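Local coordinates for protein pyruvate kinase (PDB 3GG8) that catalyses the last step of glycolysis, transferring the phosphoryl group of phosphoenolpyruvate to ADP to yield pyruvate and ATP, at residues L414-T419 with D466-N471; N156-A161 with V167-V172; V55-A60 with I358-M363; H211-F216 with R240-P245; E369-V374 with V450-T455. All blocks are in the same frame, centred on the assembly; numbering follows the deposited sequence. Where two conformers were deposited one is given.

Interaction 1 (L414-T419 with D466-N471); sequences LALTET and DHVIRN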
# COMPACT_ATOMS: atom_id res chain seq x y z
N LEU C 414 -14.73 15.99 -18.51
CA LEU C 414 -15.76 15.95 -19.53
C LEU C 414 -15.92 14.48 -19.92
O LEU C 414 -14.94 13.80 -20.26
CB LEU C 414 -15.37 16.79 -20.74
CG LEU C 414 -14.97 18.26 -20.52
CD1 LEU C 414 -14.66 18.95 -21.84
CD2 LEU C 414 -16.06 19.02 -19.77
N ALA C 415 -17.16 14.00 -19.82
CA ALA C 415 -17.49 12.64 -20.23
C ALA C 415 -18.34 12.70 -21.48
O ALA C 415 -19.52 13.03 -21.41
CB ALA C 415 -18.23 11.90 -19.11
N LEU C 416 -17.74 12.44 -22.63
CA LEU C 416 -18.48 12.41 -23.87
C LEU C 416 -19.07 11.03 -24.01
O LEU C 416 -18.35 10.04 -23.93
CB LEU C 416 -17.58 12.73 -25.06
CG LEU C 416 -17.19 14.19 -25.30
CD1 LEU C 416 -16.19 14.66 -24.22
CD2 LEU C 416 -16.60 14.34 -26.71
N THR C 417 -20.38 10.95 -24.23
CA THR C 417 -21.06 9.66 -24.08
C THR C 417 -22.34 9.51 -24.91
O THR C 417 -23.17 10.42 -24.99
CB THR C 417 -21.35 9.36 -22.58
OG1 THR C 417 -21.81 8.01 -22.45
CG2 THR C 417 -22.41 10.31 -22.01
N GLU C 418 -22.48 8.35 -25.54
CA GLU C 418 -23.68 8.06 -26.31
C GLU C 418 -24.65 7.31 -25.42
O GLU C 418 -25.78 7.77 -25.23
CB GLU C 418 -23.32 7.27 -27.57
CG GLU C 418 -24.48 6.91 -28.50
CD GLU C 418 -25.35 8.10 -28.95
OE1 GLU C 418 -26.51 7.87 -29.37
OE2 GLU C 418 -24.87 9.26 -28.87
N THR C 419 -24.20 6.21 -24.83
CA THR C 419 -25.07 5.32 -24.05
C THR C 419 -25.10 5.67 -22.56
O THR C 419 -25.90 5.10 -21.81
CB THR C 419 -24.63 3.84 -24.12
OG1 THR C 419 -23.48 3.64 -23.28
CG2 THR C 419 -24.35 3.38 -25.57
N ASP C 466 -13.44 16.69 -30.93
CA ASP C 466 -12.72 17.93 -30.63
C ASP C 466 -13.66 19.12 -30.54
O ASP C 466 -13.57 19.88 -29.59
CB ASP C 466 -11.68 18.23 -31.72
CG ASP C 466 -10.35 17.51 -31.51
OD1 ASP C 466 -10.25 16.66 -30.59
OD2 ASP C 466 -9.41 17.80 -32.29
N HIS C 467 -14.53 19.27 -31.54
CA HIS C 467 -15.57 20.31 -31.54
C HIS C 467 -16.43 20.28 -30.28
O HIS C 467 -16.63 21.33 -29.64
CB HIS C 467 -16.45 20.16 -32.77
CG HIS C 467 -15.84 20.68 -34.04
ND1 HIS C 467 -14.49 20.64 -34.29
CD2 HIS C 467 -16.41 21.24 -35.13
CE1 HIS C 467 -14.25 21.17 -35.47
NE2 HIS C 467 -15.40 21.53 -36.01
N VAL C 468 -16.93 19.10 -29.92
CA VAL C 468 -17.78 18.94 -28.74
C VAL C 468 -17.01 19.37 -27.48
O VAL C 468 -17.53 20.12 -26.68
CB VAL C 468 -18.33 17.48 -28.59
CG1 VAL C 468 -18.85 17.23 -27.18
CG2 VAL C 468 -19.42 17.23 -29.56
N ILE C 469 -15.77 18.89 -27.35
CA ILE C 469 -14.86 19.31 -26.27
C ILE C 469 -14.58 20.83 -26.28
O ILE C 469 -14.65 21.48 -25.24
CB ILE C 469 -13.54 18.50 -26.27
CG1 ILE C 469 -13.81 17.04 -25.89
CG2 ILE C 469 -12.49 19.12 -25.33
CD1 ILE C 469 -12.76 16.06 -26.40
N ARG C 470 -14.27 21.39 -27.45
CA ARG C 470 -14.06 22.84 -27.56
C ARG C 470 -15.28 23.61 -27.08
O ARG C 470 -15.16 24.59 -26.34
CB ARG C 470 -13.73 23.25 -29.00
CG ARG C 470 -12.29 23.69 -29.24
CD ARG C 470 -11.42 22.53 -29.72
NE ARG C 470 -10.74 22.84 -30.97
CZ ARG C 470 -11.06 22.31 -32.16
NH1 ARG C 470 -12.06 21.44 -32.27
NH2 ARG C 470 -10.39 22.66 -33.25
N ASN C 471 -16.47 23.16 -27.48
CA ASN C 471 -17.71 23.84 -27.16
C ASN C 471 -18.01 23.83 -25.66
O ASN C 471 -18.42 24.85 -25.09
CB ASN C 471 -18.88 23.24 -27.95
CG ASN C 471 -20.18 24.00 -27.76
OD1 ASN C 471 -20.34 25.14 -28.23
ND2 ASN C 471 -21.13 23.36 -27.10
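Leu414 and Leu416, on strand 414-416, look across at Val468 and Ile469 on helix 466-471, the two short axes 10.1 Å apart at closest and running at 146° to each other, closer to antiparallel than to parallel. No hydrogen bond links the two pieces; the contact is made by aliphatic carbons alone. Leu416 does most of the touching: its CD2 meets CG1 of Val468 end to end at 3.7 Å and also nears CG1 of Ile469, while CD1 lies 3.8 Å from that same Ile469 CG1, on a side chain that passes it at about a right angle. Val468 CG1 is anti to its backbone N (chi1 163°), which turns that methyl to the leucine. This is helix-on-sheet packing in the C-terminal alpha/beta domain of pyruvate kinase, where helix 465-478 lies on a mixed five-stranded sheet with strand 412-416 at its middle. Two residues earlier on the strand, Leu414 CD1 reaches CG2 of Ile469, at 4.1 Å, and its side chain also leans on Ala472 and Ile473 further along the helix. Leu438 of strand 435-439 flanks Leu416 and Val468 from one neighbouring strand, and Ala490 of strand 487-494 meets Leu414 and Ile469 from the other.

Interaction 2 (N156-A161 with V167-V172); sequences NTILIA and VKVVEV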
# COMPACT_ATOMS: atom_id res chain seq x y z
N ASN C 156 -43.80 -18.22 12.63
CA ASN C 156 -43.74 -17.03 11.77
C ASN C 156 -44.38 -15.80 12.42
O ASN C 156 -45.32 -15.92 13.19
CB ASN C 156 -44.45 -17.28 10.43
CG ASN C 156 -43.54 -17.88 9.37
OD1 ASN C 156 -43.83 -18.95 8.82
ND2 ASN C 156 -42.44 -17.21 9.06
N THR C 157 -43.88 -14.63 12.07
CA THR C 157 -44.45 -13.38 12.55
C THR C 157 -45.24 -12.69 11.43
O THR C 157 -44.79 -12.64 10.29
CB THR C 157 -43.34 -12.46 13.10
OG1 THR C 157 -42.79 -13.06 14.28
CG2 THR C 157 -43.89 -11.09 13.44
N ILE C 158 -46.43 -12.19 11.76
CA ILE C 158 -47.18 -11.34 10.84
C ILE C 158 -47.36 -9.94 11.44
O ILE C 158 -47.84 -9.81 12.58
CB ILE C 158 -48.59 -11.90 10.50
CG1 ILE C 158 -48.51 -13.28 9.86
CG2 ILE C 158 -49.35 -10.94 9.57
CD1 ILE C 158 -49.88 -13.96 9.78
N LEU C 159 -46.98 -8.92 10.67
CA LEU C 159 -47.16 -7.52 11.05
C LEU C 159 -48.40 -6.90 10.40
O LEU C 159 -48.69 -7.14 9.22
CB LEU C 159 -45.91 -6.70 10.70
CG LEU C 159 -44.89 -6.39 11.80
CD1 LEU C 159 -44.40 -7.65 12.47
CD2 LEU C 159 -43.72 -5.63 11.23
N ILE C 160 -49.12 -6.10 11.19
CA ILE C 160 -50.39 -5.50 10.77
C ILE C 160 -50.40 -4.00 11.06
O ILE C 160 -49.97 -3.58 12.14
CB ILE C 160 -51.59 -6.17 11.48
CG1 ILE C 160 -51.63 -7.66 11.15
CG2 ILE C 160 -52.91 -5.49 11.10
CD1 ILE C 160 -52.45 -8.49 12.12
N ALA C 161 -50.88 -3.21 10.10
CA ALA C 161 -51.01 -1.74 10.24
C ALA C 161 -49.67 -1.02 10.46
O ALA C 161 -49.41 -0.49 11.54
CB ALA C 161 -52.01 -1.38 11.35
N VAL C 167 -48.28 -10.23 15.46
CA VAL C 167 -48.78 -11.53 15.90
C VAL C 167 -47.80 -12.65 15.52
O VAL C 167 -47.17 -12.61 14.46
CB VAL C 167 -50.23 -11.82 15.39
CG1 VAL C 167 -51.22 -10.76 15.87
CG2 VAL C 167 -50.27 -11.93 13.86
N LYS C 168 -47.67 -13.64 16.41
CA LYS C 168 -46.91 -14.86 16.11
C LYS C 168 -47.90 -15.94 15.68
O LYS C 168 -48.93 -16.14 16.35
CB LYS C 168 -46.11 -15.33 17.33
CG LYS C 168 -44.86 -16.18 17.01
CD LYS C 168 -44.62 -17.31 18.02
CE LYS C 168 -43.76 -16.89 19.23
NZ LYS C 168 -42.31 -16.70 18.90
N VAL C 169 -47.61 -16.64 14.59
CA VAL C 169 -48.46 -17.73 14.09
C VAL C 169 -48.36 -18.97 15.00
O VAL C 169 -47.27 -19.47 15.26
CB VAL C 169 -48.15 -18.12 12.61
CG1 VAL C 169 -49.01 -19.28 12.15
CG2 VAL C 169 -48.34 -16.93 11.67
N VAL C 170 -49.51 -19.46 15.45
CA VAL C 170 -49.58 -20.59 16.38
C VAL C 170 -50.03 -21.87 15.65
O VAL C 170 -49.55 -22.97 15.94
CB VAL C 170 -50.49 -20.24 17.60
CG1 VAL C 170 -50.96 -21.48 18.33
CG2 VAL C 170 -49.73 -19.32 18.56
N GLU C 171 -50.94 -21.71 14.68
CA GLU C 171 -51.52 -22.83 13.96
C GLU C 171 -51.97 -22.38 12.58
O GLU C 171 -52.34 -21.21 12.41
CB GLU C 171 -52.71 -23.40 14.73
CG GLU C 171 -53.73 -24.14 13.87
CD GLU C 171 -54.84 -24.82 14.67
OE1 GLU C 171 -55.86 -25.21 14.04
OE2 GLU C 171 -54.70 -24.95 15.91
N VAL C 172 -51.94 -23.30 11.61
CA VAL C 172 -52.42 -23.03 10.26
C VAL C 172 -53.50 -24.02 9.87
O VAL C 172 -53.39 -25.20 10.17
CB VAL C 172 -51.28 -23.03 9.18
CG1 VAL C 172 -50.22 -21.99 9.51
CG2 VAL C 172 -50.64 -24.42 9.02
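Ile158, with Asn156 just ahead of its strand, is joined to Val167 and Val169 by three backbone hydrogen bonds. Val169 N donates a hydrogen bond to Asn156 O at 2.8 Å. Ile158 and Val167 exchange a pair: Ile158 N to Val167 O at 2.8 Å, and Val167 N to Ile158 O at 2.9 Å. Between these comes Thr157 opposite Lys168, a non-hydrogen-bonded pair whose CA atoms are 4.6 Å apart; here the Thr157 CA-H points to Val167 O and the Lys168 CA-H to Asn156 O. The bonds zip up the beta hairpin of strands 157-160 and 165-172, part of the mixed sheet of the small beta-barrel domain, the B domain, that pyruvate kinases insert into their TIM barrel. On the face that carries Ile158 and Val167, CG2 of Val167 sits 3.8 Å from CB of Ile158. With CG1 beside the backbone N (chi1 -59°), that CG2 methyl lies between the backbone N and the carbonyl carbon, turned to the isoleucine. Ile158 CD1 reaches past to CG2 of Val169, also at 3.8 Å. Further out, Met193 packs on Ile158, Thr179 on Val167 and Val177 on Val169, while the Asn156 side chain turns its OD1 back to the backbone N of Lys153. Beyond Val169 a classic beta bulge follows, Val170 and Glu171 both facing Ile178 of strand 176-181.

Interaction 3 (V55-A60 with I358-M363); sequences VKMIDA and ITVETM
Val360 packs against Met57 and Ala60 across two helices that run almost parallel, their short axes 8° apart in direction and 8.7 Å at closest. Its CB already lies 3.8 Å from the Ala60 CB. From there the two methyls part company: CG1, anti to the backbone N (chi1 179°), comes down on Ala60, 3.6 Å from its CB and 3.7 Å from its carbonyl carbon. CG2 turns to Met57, resting 4.1 Å from CG; the bend at the methionine's last torsion (chi3 72°) brings CE round to 4.2 Å from the same methyl. The two side chains cross at about a right angle. Ala60 has a second neighbour in Glu361, whose aliphatic CG stands 3.7 Å from its CB. With only a methyl at Ala60 the backbones can come close, the CA atoms of Ala60 and Glu361 being 5.0 Å apart. Helices 51-60 and 356-371 lie next to each other in the TIM barrel's outer helical layer, over the seam where the first strand, 39-43, meets the last, 343-346: Cys42 of the first touches both Met57 and Val360, Leu346 of the last touches Val360, and Thr350 of helix 348-351 also borders the pair.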
# COMPACT_ATOMS: atom_id res chain seq x y z
N VAL C 55 -41.02 24.56 -10.66
CA VAL C 55 -39.89 25.41 -11.05
C VAL C 55 -38.99 25.73 -9.84
O VAL C 55 -37.77 25.55 -9.92
CB VAL C 55 -40.37 26.69 -11.75
CG1 VAL C 55 -39.24 27.71 -11.84
CG2 VAL C 55 -40.90 26.36 -13.13
N LYS C 56 -39.60 26.16 -8.73
CA LYS C 56 -38.86 26.43 -7.49
C LYS C 56 -38.13 25.19 -6.98
O LYS C 56 -37.08 25.30 -6.36
CB LYS C 56 -39.80 26.94 -6.40
CG LYS C 56 -40.26 28.38 -6.62
CD LYS C 56 -41.22 28.83 -5.54
CE LYS C 56 -41.76 30.20 -5.88
NZ LYS C 56 -42.61 30.74 -4.79
N MET C 57 -38.68 24.02 -7.27
CA MET C 57 -38.06 22.77 -6.89
C MET C 57 -36.88 22.42 -7.78
O MET C 57 -35.90 21.87 -7.29
CB MET C 57 -39.08 21.64 -6.86
CG MET C 57 -39.93 21.71 -5.61
SD MET C 57 -41.38 20.69 -5.70
CE MET C 57 -40.70 19.05 -5.56
N ILE C 58 -36.97 22.74 -9.07
CA ILE C 58 -35.82 22.60 -9.95
C ILE C 58 -34.66 23.44 -9.41
O ILE C 58 -33.54 22.92 -9.28
CB ILE C 58 -36.13 23.02 -11.39
CG1 ILE C 58 -37.15 22.08 -12.04
CG2 ILE C 58 -34.82 23.09 -12.21
CD1 ILE C 58 -37.69 22.59 -13.35
N ASP C 59 -34.91 24.71 -9.11
CA ASP C 59 -33.85 25.62 -8.63
C ASP C 59 -33.25 25.09 -7.33
O ASP C 59 -32.08 25.28 -7.07
CB ASP C 59 -34.35 27.07 -8.41
CG ASP C 59 -34.84 27.72 -9.69
OD1 ASP C 59 -34.45 27.28 -10.79
OD2 ASP C 59 -35.62 28.70 -9.59
N ALA C 60 -34.08 24.41 -6.55
CA ALA C 60 -33.68 23.91 -5.23
C ALA C 60 -32.80 22.66 -5.28
O ALA C 60 -32.12 22.34 -4.31
CB ALA C 60 -34.92 23.66 -4.39
N ILE C 358 -38.76 24.07 0.41
CA ILE C 358 -37.90 24.11 1.59
C ILE C 358 -37.32 22.73 1.92
O ILE C 358 -36.16 22.63 2.33
CB ILE C 358 -38.62 24.77 2.81
CG1 ILE C 358 -38.79 26.27 2.55
CG2 ILE C 358 -37.82 24.55 4.10
CD1 ILE C 358 -39.30 27.09 3.74
N THR C 359 -38.10 21.67 1.72
CA THR C 359 -37.60 20.33 1.96
C THR C 359 -36.50 19.97 0.94
O THR C 359 -35.49 19.36 1.30
CB THR C 359 -38.73 19.26 1.98
OG1 THR C 359 -39.77 19.68 2.88
CG2 THR C 359 -38.20 17.90 2.44
N VAL C 360 -36.68 20.38 -0.32
CA VAL C 360 -35.67 20.10 -1.35
C VAL C 360 -34.37 20.87 -1.09
O VAL C 360 -33.28 20.32 -1.27
CB VAL C 360 -36.16 20.41 -2.79
CG1 VAL C 360 -35.07 20.13 -3.80
CG2 VAL C 360 -37.37 19.60 -3.13
N GLU C 361 -34.48 22.13 -0.70
CA GLU C 361 -33.31 22.93 -0.34
C GLU C 361 -32.56 22.32 0.85
O GLU C 361 -31.33 22.32 0.89
CB GLU C 361 -33.69 24.37 0.03
CG GLU C 361 -34.63 25.07 -0.94
CD GLU C 361 -34.80 26.55 -0.62
OE1 GLU C 361 -34.71 27.38 -1.57
OE2 GLU C 361 -35.03 26.89 0.56
N THR C 362 -33.32 21.82 1.82
CA THR C 362 -32.76 21.26 3.05
C THR C 362 -31.96 19.98 2.75
O THR C 362 -30.85 19.80 3.26
CB THR C 362 -33.87 21.01 4.10
OG1 THR C 362 -34.53 22.25 4.37
CG2 THR C 362 -33.33 20.43 5.40
N MET C 363 -32.51 19.12 1.91
CA MET C 363 -31.80 17.92 1.53
C MET C 363 -30.56 18.21 0.71
O MET C 363 -29.58 17.49 0.82
CB MET C 363 -32.70 16.92 0.78
CG MET C 363 -32.15 15.49 0.92
SD MET C 363 -33.42 14.24 0.75
CE MET C 363 -33.77 14.48 -0.98

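Interaction 4 (H211-F216 with R240-P245); sequences HDILNF and RGLLGP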
# COMPACT_ATOMS: atom_id res chain seq x y z
N HIS C 211 -50.44 -2.46 -17.34
CA HIS C 211 -51.15 -1.37 -18.02
C HIS C 211 -50.46 -0.01 -17.79
O HIS C 211 -50.28 0.79 -18.73
CB HIS C 211 -52.61 -1.35 -17.52
CG HIS C 211 -53.43 -0.20 -18.05
ND1 HIS C 211 -53.73 -0.05 -19.39
CD2 HIS C 211 -54.05 0.81 -17.40
CE1 HIS C 211 -54.47 1.03 -19.54
NE2 HIS C 211 -54.69 1.57 -18.35
N ASP C 212 -50.04 0.23 -16.56
CA ASP C 212 -49.31 1.43 -16.22
C ASP C 212 -47.96 1.54 -16.92
O ASP C 212 -47.57 2.61 -17.36
CB ASP C 212 -49.12 1.52 -14.71
CG ASP C 212 -50.44 1.61 -13.96
OD1 ASP C 212 -51.45 2.03 -14.55
OD2 ASP C 212 -50.47 1.27 -12.76
N ILE C 213 -47.24 0.43 -17.04
CA ILE C 213 -45.95 0.44 -17.74
C ILE C 213 -46.10 0.67 -19.26
O ILE C 213 -45.40 1.51 -19.85
CB ILE C 213 -45.15 -0.85 -17.47
CG1 ILE C 213 -44.62 -0.84 -16.03
CG2 ILE C 213 -44.01 -1.04 -18.50
CD1 ILE C 213 -44.24 -2.23 -15.49
N LEU C 214 -47.02 -0.07 -19.87
CA LEU C 214 -47.16 -0.06 -21.33
C LEU C 214 -47.97 1.12 -21.84
O LEU C 214 -47.60 1.73 -22.83
CB LEU C 214 -47.78 -1.37 -21.83
CG LEU C 214 -47.11 -2.74 -21.61
CD1 LEU C 214 -48.03 -3.86 -22.12
CD2 LEU C 214 -45.73 -2.83 -22.28
N ASN C 215 -49.09 1.42 -21.17
CA ASN C 215 -50.01 2.43 -21.66
C ASN C 215 -49.85 3.82 -21.04
O ASN C 215 -50.48 4.78 -21.51
CB ASN C 215 -51.44 1.90 -21.63
CG ASN C 215 -51.60 0.65 -22.48
OD1 ASN C 215 -52.15 -0.36 -22.04
ND2 ASN C 215 -51.07 0.69 -23.68
N PHE C 216 -48.98 3.94 -20.04
CA PHE C 216 -48.58 5.23 -19.57
C PHE C 216 -47.06 5.42 -19.70
O PHE C 216 -46.61 6.28 -20.46
CB PHE C 216 -49.03 5.48 -18.13
CG PHE C 216 -48.88 6.92 -17.69
CD1 PHE C 216 -49.99 7.79 -17.72
CD2 PHE C 216 -47.66 7.41 -17.26
CE1 PHE C 216 -49.85 9.11 -17.32
CE2 PHE C 216 -47.50 8.73 -16.86
CZ PHE C 216 -48.61 9.60 -16.89
N ARG C 240 -38.38 -6.20 -18.53
CA ARG C 240 -37.58 -5.93 -19.72
C ARG C 240 -38.21 -6.48 -21.01
O ARG C 240 -38.20 -5.81 -22.04
CB ARG C 240 -36.16 -6.45 -19.56
CG ARG C 240 -35.25 -6.09 -20.71
CD ARG C 240 -33.80 -6.20 -20.33
NE ARG C 240 -33.38 -5.13 -19.42
CZ ARG C 240 -32.97 -5.33 -18.17
NH1 ARG C 240 -32.59 -4.30 -17.43
NH2 ARG C 240 -32.92 -6.57 -17.68
N GLY C 241 -38.78 -7.68 -20.94
CA GLY C 241 -39.45 -8.26 -22.10
C GLY C 241 -40.76 -7.56 -22.39
O GLY C 241 -41.16 -7.40 -23.55
N LEU C 242 -41.43 -7.14 -21.32
CA LEU C 242 -42.65 -6.34 -21.39
C LEU C 242 -42.38 -5.03 -22.12
O LEU C 242 -43.13 -4.67 -23.03
CB LEU C 242 -43.14 -6.04 -19.99
CG LEU C 242 -44.60 -6.06 -19.59
CD1 LEU C 242 -45.25 -7.38 -20.02
CD2 LEU C 242 -44.68 -5.85 -18.08
N LEU C 243 -41.31 -4.35 -21.72
CA LEU C 243 -40.94 -3.04 -22.27
C LEU C 243 -40.68 -3.11 -23.79
O LEU C 243 -41.06 -2.21 -24.55
CB LEU C 243 -39.72 -2.48 -21.53
CG LEU C 243 -39.96 -1.82 -20.16
CD1 LEU C 243 -38.67 -1.58 -19.41
CD2 LEU C 243 -40.75 -0.49 -20.30
N GLY C 244 -40.01 -4.18 -24.22
CA GLY C 244 -39.82 -4.45 -25.64
C GLY C 244 -38.97 -3.42 -26.33
O GLY C 244 -38.35 -2.58 -25.66
N PRO C 245 -38.91 -3.48 -27.67
CA PRO C 245 -38.18 -2.48 -28.45
C PRO C 245 -38.75 -1.06 -28.31
O PRO C 245 -37.99 -0.10 -28.27
CB PRO C 245 -38.35 -2.97 -29.90
CG PRO C 245 -38.67 -4.41 -29.78
CD PRO C 245 -39.49 -4.53 -28.53
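Two helices of the TIM barrel's outer layer, 207-217 and 233-243, touch through Ile213 and Leu214 on one, and the side chains of Leu242 and Leu243 and a carbonyl on the other. The backbones stay well apart, the nearest CA atoms being those of Leu214 and Leu243 at 7.0 Å, and no hydrogen bond passes between the segments. Ile213 CG2 meets Leu243 CD2 at 3.8 Å, the two side chains crossing at about a right angle. With CG1 of Ile213 beside the backbone N (chi1 -72°), CG2 stands anti to it and faces Leu243, while the other branch ends in CD1, a looser 4.5 Å from CD2 of Leu242. Leu214 works differently. Leu214 CD2 lies against the backbone of the other helix, 3.3 Å from Leu242 O and 4.0 Å from Leu242 C; the Leu242 side chain comes only as near as 4.4 Å, between its CG and that same CD2. The leucine methyl thus sits beside a carbonyl in the last turn of helix 233-243, just before Gly244 leaves helical geometry with a positive phi of 65°. Strand 224-227 of the barrel comes between the two helices in the chain. Ile205, in the loop ahead of helix 207-217, packs on both Ile213 and Leu242, and on the inner side Leu243 rests on Ile252 of barrel strand 251-256 and on Ile250 just before it.

Interaction 5 (E369-V374 with V450-T455); sequences EAETCV and VIRGVT
Arg452 faces Glu371 and Val374, in the C-terminal region of helix 356-371 and the residues that follow, and is the one residue of 450-455 to touch them. Coming along that segment, Ile451 opens a type II beta turn that closes at Val454, and Arg452 takes the second position of the turn. Its side chain leaves with CG anti to the backbone N (chi1 -166°) and then bends at chi3 (-80°), which carries the guanidinium across to the other segment. There NH1 has Val374 CG2 4.2 Å away, at the guanidinium edge and near its plane; the valine and arginine side chains run alongside each other, pointing opposite ways. Glu371 brings only its CG, 4.4 Å from the same NH1. Despite the opposite charges there is no salt bridge: Glu371 OE1 stands 4.9 Å from Arg452 NE. Both side chains have polar partners elsewhere. Arg452 NH2 hydrogen-bonds to the carbonyls of Val337 and Thr341, which should hold the guanidinium in place, and the Glu371 carboxylate takes Thr38 OG1 and the backbone N of Arg37. Gly453 follows, its phi of 95° suited to glycine at the third position of such a turn, and its O accepts from Arg37 NH2. Val454 and Thr455 then begin strand 454-458, the outermost strand, within this chain, of the C-terminal domain's sheet, alongside strand 435-439. The contact therefore joins this domain to the barrel's final helix, with barrel helix 327-339 packing on Glu371 through Val337, while Phe292 and Leu293 of the second subunit pack on Ala370 and Cys373.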
# COMPACT_ATOMS: atom_id res chain seq x y z
N GLU C 369 -23.21 18.99 3.03
CA GLU C 369 -22.42 18.85 4.27
C GLU C 369 -21.82 17.46 4.43
O GLU C 369 -20.73 17.32 4.97
CB GLU C 369 -23.25 19.15 5.50
CG GLU C 369 -23.83 20.53 5.53
CD GLU C 369 -22.82 21.60 5.92
OE1 GLU C 369 -21.62 21.32 6.13
OE2 GLU C 369 -23.25 22.76 6.04
N ALA C 370 -22.56 16.44 4.00
CA ALA C 370 -22.10 15.05 4.07
C ALA C 370 -20.94 14.86 3.11
O ALA C 370 -19.97 14.21 3.43
CB ALA C 370 -23.23 14.07 3.72
N GLU C 371 -21.06 15.46 1.94
CA GLU C 371 -20.02 15.40 0.92
C GLU C 371 -18.74 16.10 1.37
O GLU C 371 -17.65 15.79 0.88
CB GLU C 371 -20.56 15.95 -0.40
CG GLU C 371 -21.49 14.97 -1.10
CD GLU C 371 -22.40 15.63 -2.11
OE1 GLU C 371 -23.44 15.02 -2.47
OE2 GLU C 371 -22.08 16.74 -2.55
N THR C 372 -18.87 17.02 2.31
CA THR C 372 -17.74 17.58 3.09
C THR C 372 -16.89 16.49 3.75
O THR C 372 -15.67 16.60 3.83
CB THR C 372 -18.28 18.58 4.16
OG1 THR C 372 -18.24 19.91 3.64
CG2 THR C 372 -17.52 18.52 5.46
N CYS C 373 -17.55 15.42 4.21
CA CYS C 373 -16.89 14.32 4.91
C CYS C 373 -16.16 13.34 4.01
O CYS C 373 -15.33 12.56 4.49
CB CYS C 373 -17.91 13.53 5.72
SG CYS C 373 -18.18 14.14 7.33
N VAL C 374 -16.49 13.34 2.72
CA VAL C 374 -15.99 12.30 1.80
C VAL C 374 -14.48 12.40 1.54
O VAL C 374 -13.95 13.47 1.20
CB VAL C 374 -16.81 12.27 0.47
CG1 VAL C 374 -16.21 11.27 -0.50
CG2 VAL C 374 -18.27 11.91 0.75
N VAL C 450 -29.52 10.48 -12.50
CA VAL C 450 -29.58 9.55 -11.39
C VAL C 450 -28.15 9.16 -10.89
O VAL C 450 -28.00 8.38 -9.95
CB VAL C 450 -30.51 8.37 -11.85
CG1 VAL C 450 -29.86 7.06 -11.82
CG2 VAL C 450 -31.89 8.41 -11.17
N ILE C 451 -27.13 9.77 -11.51
CA ILE C 451 -25.71 9.47 -11.25
C ILE C 451 -25.06 10.58 -10.39
O ILE C 451 -24.98 11.73 -10.82
CB ILE C 451 -24.89 9.32 -12.59
CG1 ILE C 451 -25.56 8.37 -13.60
CG2 ILE C 451 -23.46 8.84 -12.33
CD1 ILE C 451 -25.87 6.96 -13.06
N ARG C 452 -24.59 10.23 -9.18
CA ARG C 452 -23.87 11.18 -8.33
C ARG C 452 -22.63 11.76 -9.03
O ARG C 452 -21.82 11.03 -9.58
CB ARG C 452 -23.46 10.56 -6.98
CG ARG C 452 -23.02 11.61 -5.97
CD ARG C 452 -21.98 11.15 -4.96
NE ARG C 452 -22.58 10.39 -3.88
CZ ARG C 452 -22.06 10.22 -2.67
NH1 ARG C 452 -20.91 10.77 -2.31
NH2 ARG C 452 -22.72 9.49 -1.80
N GLY C 453 -22.50 13.08 -9.00
CA GLY C 453 -21.29 13.74 -9.43
C GLY C 453 -21.34 14.19 -10.87
O GLY C 453 -20.42 14.86 -11.35
N VAL C 454 -22.42 13.80 -11.55
CA VAL C 454 -22.63 14.13 -12.95
C VAL C 454 -23.63 15.28 -13.10
O VAL C 454 -24.68 15.26 -12.48
CB VAL C 454 -23.12 12.88 -13.76
CG1 VAL C 454 -23.50 13.24 -15.20
CG2 VAL C 454 -22.04 11.81 -13.78
N THR C 455 -23.26 16.30 -13.89
CA THR C 455 -24.27 17.15 -14.51
C THR C 455 -24.19 16.97 -16.03
O THR C 455 -23.27 16.35 -16.55
CB THR C 455 -24.20 18.64 -14.12
OG1 THR C 455 -23.11 19.28 -14.79
CG2 THR C 455 -24.09 18.83 -12.60

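How the interactions relate
Interactions 3 and 4 both pair outer helices of the TIM barrel, but at separate places, their nearest atoms about 17 Å apart. Interaction 3 shares helix 356-371 with interaction 5, the two centres 16 Å apart: the helix packs beside helix 51-60 early in its course and meets the C-terminal domain further along. Interactions 5 and 1 then reach the same C-terminal sheet, with strand 454-458 leading into helix 465-478, their nearest atoms about 7 Å apart. Interaction 2 stands apart in the B domain, its centre 57 Å from that of interaction 1 and across the chain's centre. In pyruvate kinases the active site lies between that domain and the barrel.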